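Local coordinates for probable transcriptional regulatory protein, Rv1404 (Mycobacterium tuberculosis, PDB 2NYX) that probably binds DNA as a dimeric transcriptional regulator of the MarR family, through a winged helix-turn-helix domain, at residues Thr50-Ile53 with Leu54-Gly58; Pro73-Thr76 with Gly77-Val80. All blocks are in the same frame, centred on the assembly; numbering follows the deposited sequence.

Overall arrangement
From the N terminus, two helices lead to helix 45-57, whose last turns form contact 1; after the short strand 60-61 and helix 62-69 the chain enters helix 73-85, whose first turns form contact 2. Each contact is a local one, joining consecutive turns of a single helix, so neither closes a long loop; they follow in series and do not cross. Their centres lie about 15 Å apart, yet the two helices meet where Thr50 packs on Met79. Both also lean on helix 62-69 through Leu65 and Leu69, and contact 1 adds packing on strands 89-92 and 102-105. Each reaches the second subunit, contact 1 at Arg26 and contact 2 at Glu41.

Contact 1 of 2, residues Thr50-Ile53 with Leu54-Gly58; sequences TLVI and LSNHG
Thr50 to Ile53 each offer a carbonyl to the amide four residues on, and the alpha-helical bonds run from Leu54 N to Thr50 O (3.0 Å) through to His57 N and Ile53 O (2.7 Å), the His57 bond with its donor nearly along the C=O axis. The imidazole of His57 folds back beside this bond: its edge meets Ile53 O in the ring plane, with CD2 3.3 Å from that oxygen. Ile53 CG2, anti to its own backbone N, lies 3.5 Å from the same CD2, and the two side chains cross obliquely. Leu54 sets its CG 3.4 Å from Thr50 O, one turn back, while its CD1 approaches Thr50 CG2 at 4.4 Å. This is the C-terminal end of helix 45-57 in the winged helix-turn-helix fold of MarR proteins. Gly58, with positive phi (84°), leaves the helical conformation just after it, and its N still bonds to Leu54 O. On the neighbouring face Asn56 lies alongside Val52, both pointing the same way, with ND2 3.8 Å from Val52 CG1; Arg26 of the second subunit packs on both. Ser55 carries OG between its backbone N and carbonyl carbon (chi1 74°), which brings the hydroxyl to 3.0 Å from Val52 O. That carbonyl already receives Asn56 N. Thr50 OG1 bonds back to Pro46 O, and the side chain packs on Leu65 and Leu69 of helix 62-69. Leu51 and Leu54 both reach Ile89 of strand 89-92 and Leu105 of strand 102-105, whereas Ile53 and His57 rest on Leu68 of helix 62-69.

Contact 2 of 2, residues Pro73-Thr76 with Gly77-Val80; sequences PSAT and GRMV
Arg78 bends at chi3 (-75°) and swings its guanidinium back along the helix towards Ser74 and Ala75, while Met79 places CG between its backbone N and carbonyl carbon (chi1 70°), up against the carbonyls of the preceding turn. Ser74 O lies at the edge of the guanidinium, near its plane, and accepts a weak bond from Arg78 NE (3.3 Å) in addition to the regular helical one from Arg78 N (3.1 Å). Further out, Arg78 NH2 passes 3.6 Å from Ser74 CB, and Arg78 CZ sits 4.0 Å from Ala75 CA, which places the end of the side chain beside the first turn. Arg78 NH1 makes its salt bridge with Glu41 of the second subunit, which also packs on Ala75 and Met79. In the selenomethionine at 79, CG is 3.4 Å from Thr76 O, and a bend at chi3 brings CE to 3.8 Å from Ala75 O, with Ala75 CB a looser neighbour at 4.5 Å. Pro46 and Thr50 of helix 45-57 meet the same side chain. Gly77 N donates to Pro73 O in a nearly straight bond (169°), and Val80 N donates to Thr76 O; Val80 CG2 lies 3.3 Å from that same carbonyl oxygen. Thr76 OG1 is bonded to Gln72 O, and its side chain packs with Val80 on helix 62-69. These turns open helix 73-85, which follows helix 62-69 and by its place in the fold is probably the recognition helix, as in other MarR proteins. Because the weak bond to Ser74 O uses NE and the salt bridge to Glu41 of the second subunit uses NH1, Arg78 can hold both at once, and the carboxylate across the subunit boundary probably stabilises its positive charge.

Contact 1 of 2, residues Thr50-Ile53 with Leu54-Gly58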
loop_
_atom_site.group_PDB
_atom_site.type_symbol
_atom_site.label_atom_id
_atom_site.label_comp_id
_atom_site.label_asym_id
_atom_site.label_seq_id
_atom_site.Cartn_x
_atom_site.Cartn_y
_atom_site.Cartn_z
ATOM N N THR B 50 -5.985 6.958 6.060
ATOM C CA THR B 50 -6.815 7.843 6.891
ATOM C C THR B 50 -7.047 9.185 6.207
ATOM O O THR B 50 -8.170 9.694 6.176
ATOM C CB THR B 50 -6.160 8.086 8.271
ATOM O OG1 THR B 50 -6.001 6.839 8.936
ATOM C CG2 THR B 50 -7.001 8.990 9.146
ATOM N N LEU B 51 -5.983 9.762 5.661
ATOM C CA LEU B 51 -6.091 11.070 5.012
ATOM C C LEU B 51 -6.954 11.008 3.754
ATOM O O LEU B 51 -7.757 11.894 3.521
ATOM C CB LEU B 51 -4.711 11.654 4.697
ATOM C CG LEU B 51 -3.712 11.867 5.834
ATOM C CD1 LEU B 51 -2.469 12.508 5.296
ATOM C CD2 LEU B 51 -4.306 12.714 6.919
ATOM N N VAL B 52 -6.804 9.946 2.969
ATOM C CA VAL B 52 -7.566 9.785 1.740
ATOM C C VAL B 52 -9.036 9.575 2.044
ATOM O O VAL B 52 -9.904 10.154 1.381
ATOM C CB VAL B 52 -7.023 8.628 0.864
ATOM C CG1 VAL B 52 -7.926 8.397 -0.349
ATOM C CG2 VAL B 52 -5.597 8.938 0.428
ATOM N N ILE B 53 -9.319 8.760 3.053
ATOM C CA ILE B 53 -10.699 8.561 3.492
ATOM C C ILE B 53 -11.311 9.907 3.885
ATOM O O ILE B 53 -12.463 10.198 3.542
ATOM C CB ILE B 53 -10.800 7.518 4.622
ATOM C CG1 ILE B 53 -10.169 6.198 4.168
ATOM C CG2 ILE B 53 -12.248 7.270 5.002
ATOM C CD1 ILE B 53 -10.344 5.046 5.139
ATOM N N LEU B 54 -10.525 10.747 4.553
ATOM C CA LEU B 54 -11.032 12.050 4.984
ATOM C C LEU B 54 -11.304 13.029 3.832
ATOM O O LEU B 54 -12.272 13.803 3.899
ATOM C CB LEU B 54 -10.184 12.663 6.112
ATOM C CG LEU B 54 -10.360 11.980 7.476
ATOM C CD1 LEU B 54 -9.429 12.570 8.518
ATOM C CD2 LEU B 54 -11.806 12.056 7.964
ATOM N N SER B 55 -10.495 12.975 2.772
ATOM C CA SER B 55 -10.771 13.825 1.606
ATOM C C SER B 55 -11.989 13.343 0.827
ATOM O O SER B 55 -12.747 14.156 0.290
ATOM C CB SER B 55 -9.558 13.960 0.690
ATOM O OG SER B 55 -9.361 12.780 -0.041
ATOM N N ASN B 56 -12.186 12.023 0.797
ATOM C CA ASN B 56 -13.374 11.412 0.192
ATOM C C ASN B 56 -14.661 11.463 1.008
ATOM O O ASN B 56 -15.738 11.601 0.439
ATOM C CB ASN B 56 -13.089 9.959 -0.175
ATOM C CG ASN B 56 -12.180 9.837 -1.358
ATOM O OD1 ASN B 56 -12.043 10.777 -2.142
ATOM N ND2 ASN B 56 -11.544 8.681 -1.502
ATOM N N HIS B 57 -14.571 11.332 2.327
ATOM C CA HIS B 57 -15.806 11.245 3.121
ATOM C C HIS B 57 -16.196 12.517 3.864
ATOM O O HIS B 57 -17.335 12.649 4.318
ATOM C CB HIS B 57 -15.793 10.028 4.044
ATOM C CG HIS B 57 -15.796 8.735 3.300
ATOM N ND1 HIS B 57 -16.950 8.035 3.034
ATOM C CD2 HIS B 57 -14.793 8.042 2.715
ATOM C CE1 HIS B 57 -16.654 6.953 2.338
ATOM N NE2 HIS B 57 -15.351 6.935 2.132
ATOM N N GLY B 58 -15.266 13.460 3.945
ATOM C CA GLY B 58 -15.499 14.696 4.661
ATOM C C GLY B 58 -15.203 14.438 6.114
ATOM O O GLY B 58 -14.494 13.481 6.429
#

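Contact 2 of 2, residues Pro73-Thr76 with Gly77-Val80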
loop_
_atom_site.group_PDB
_atom_site.type_symbol
_atom_site.label_atom_id
_atom_site.label_comp_id
_atom_site.label_asym_id
_atom_site.label_seq_id
_atom_site.Cartn_x
_atom_site.Cartn_y
_atom_site.Cartn_z
ATOM N N PRO B 73 -10.571 0.164 16.470
ATOM C CA PRO B 73 -10.795 1.545 16.935
ATOM C C PRO B 73 -9.711 2.147 17.846
ATOM O O PRO B 73 -9.379 3.329 17.691
ATOM C CB PRO B 73 -12.148 1.474 17.658
ATOM C CG PRO B 73 -12.399 0.033 17.902
ATOM C CD PRO B 73 -11.703 -0.716 16.814
ATOM N N SER B 74 -9.171 1.362 18.781
ATOM C CA SER B 74 -8.138 1.870 19.696
ATOM C C SER B 74 -6.944 2.404 18.915
ATOM O O SER B 74 -6.459 3.515 19.173
ATOM C CB SER B 74 -7.668 0.784 20.659
ATOM O OG SER B 74 -8.692 0.425 21.563
ATOM N N ALA B 75 -6.493 1.593 17.953
ATOM C CA ALA B 75 -5.392 1.930 17.068
ATOM C C ALA B 75 -5.740 3.110 16.175
ATOM O O ALA B 75 -4.921 4.000 15.998
ATOM C CB ALA B 75 -4.994 0.725 16.231
ATOM N N THR B 76 -6.947 3.120 15.616
ATOM C CA THR B 76 -7.428 4.264 14.833
ATOM C C THR B 76 -7.333 5.558 15.657
ATOM O O THR B 76 -6.780 6.563 15.206
ATOM C CB THR B 76 -8.891 4.066 14.359
ATOM O OG1 THR B 76 -9.040 2.773 13.778
ATOM C CG2 THR B 76 -9.270 5.104 13.324
ATOM N N GLY B 77 -7.865 5.515 16.869
ATOM C CA GLY B 77 -7.833 6.657 17.760
ATOM C C GLY B 77 -6.431 7.177 17.962
ATOM O O GLY B 77 -6.211 8.378 17.908
ATOM N N ARG B 78 -5.489 6.260 18.193
ATOM C CA ARG B 78 -4.076 6.597 18.361
ATOM C C ARG B 78 -3.436 7.243 17.132
ATOM O O ARG B 78 -2.690 8.209 17.270
ATOM C CB ARG B 78 -3.270 5.378 18.799
ATOM C CG ARG B 78 -3.201 5.200 20.307
ATOM C CD ARG B 78 -2.586 3.874 20.685
ATOM N NE ARG B 78 -3.512 2.764 20.474
ATOM C CZ ARG B 78 -3.160 1.487 20.398
ATOM N NH1 ARG B 78 -1.890 1.128 20.513
ATOM N NH2 ARG B 78 -4.083 0.557 20.202
HETATM N N MSE B 79 -3.725 6.726 15.939
HETATM C CA MSE B 79 -3.151 7.311 14.722
HETATM C C MSE B 79 -3.782 8.643 14.311
HETATM O O MSE B 79 -3.139 9.446 13.650
HETATM C CB MSE B 79 -3.074 6.313 13.555
HETATM C CG MSE B 79 -4.388 5.901 12.931
HETATM SE SE MSE B 79 -4.169 4.434 11.580
HETATM C CE MSE B 79 -3.343 3.005 12.726
ATOM N N VAL B 80 -5.026 8.882 14.711
ATOM C CA VAL B 80 -5.648 10.195 14.526
ATOM C C VAL B 80 -4.973 11.204 15.463
ATOM O O VAL B 80 -4.640 12.312 15.040
ATOM C CB VAL B 80 -7.191 10.164 14.728
ATOM C CG1 VAL B 80 -7.788 11.566 14.690
ATOM C CG2 VAL B 80 -7.839 9.329 13.662
#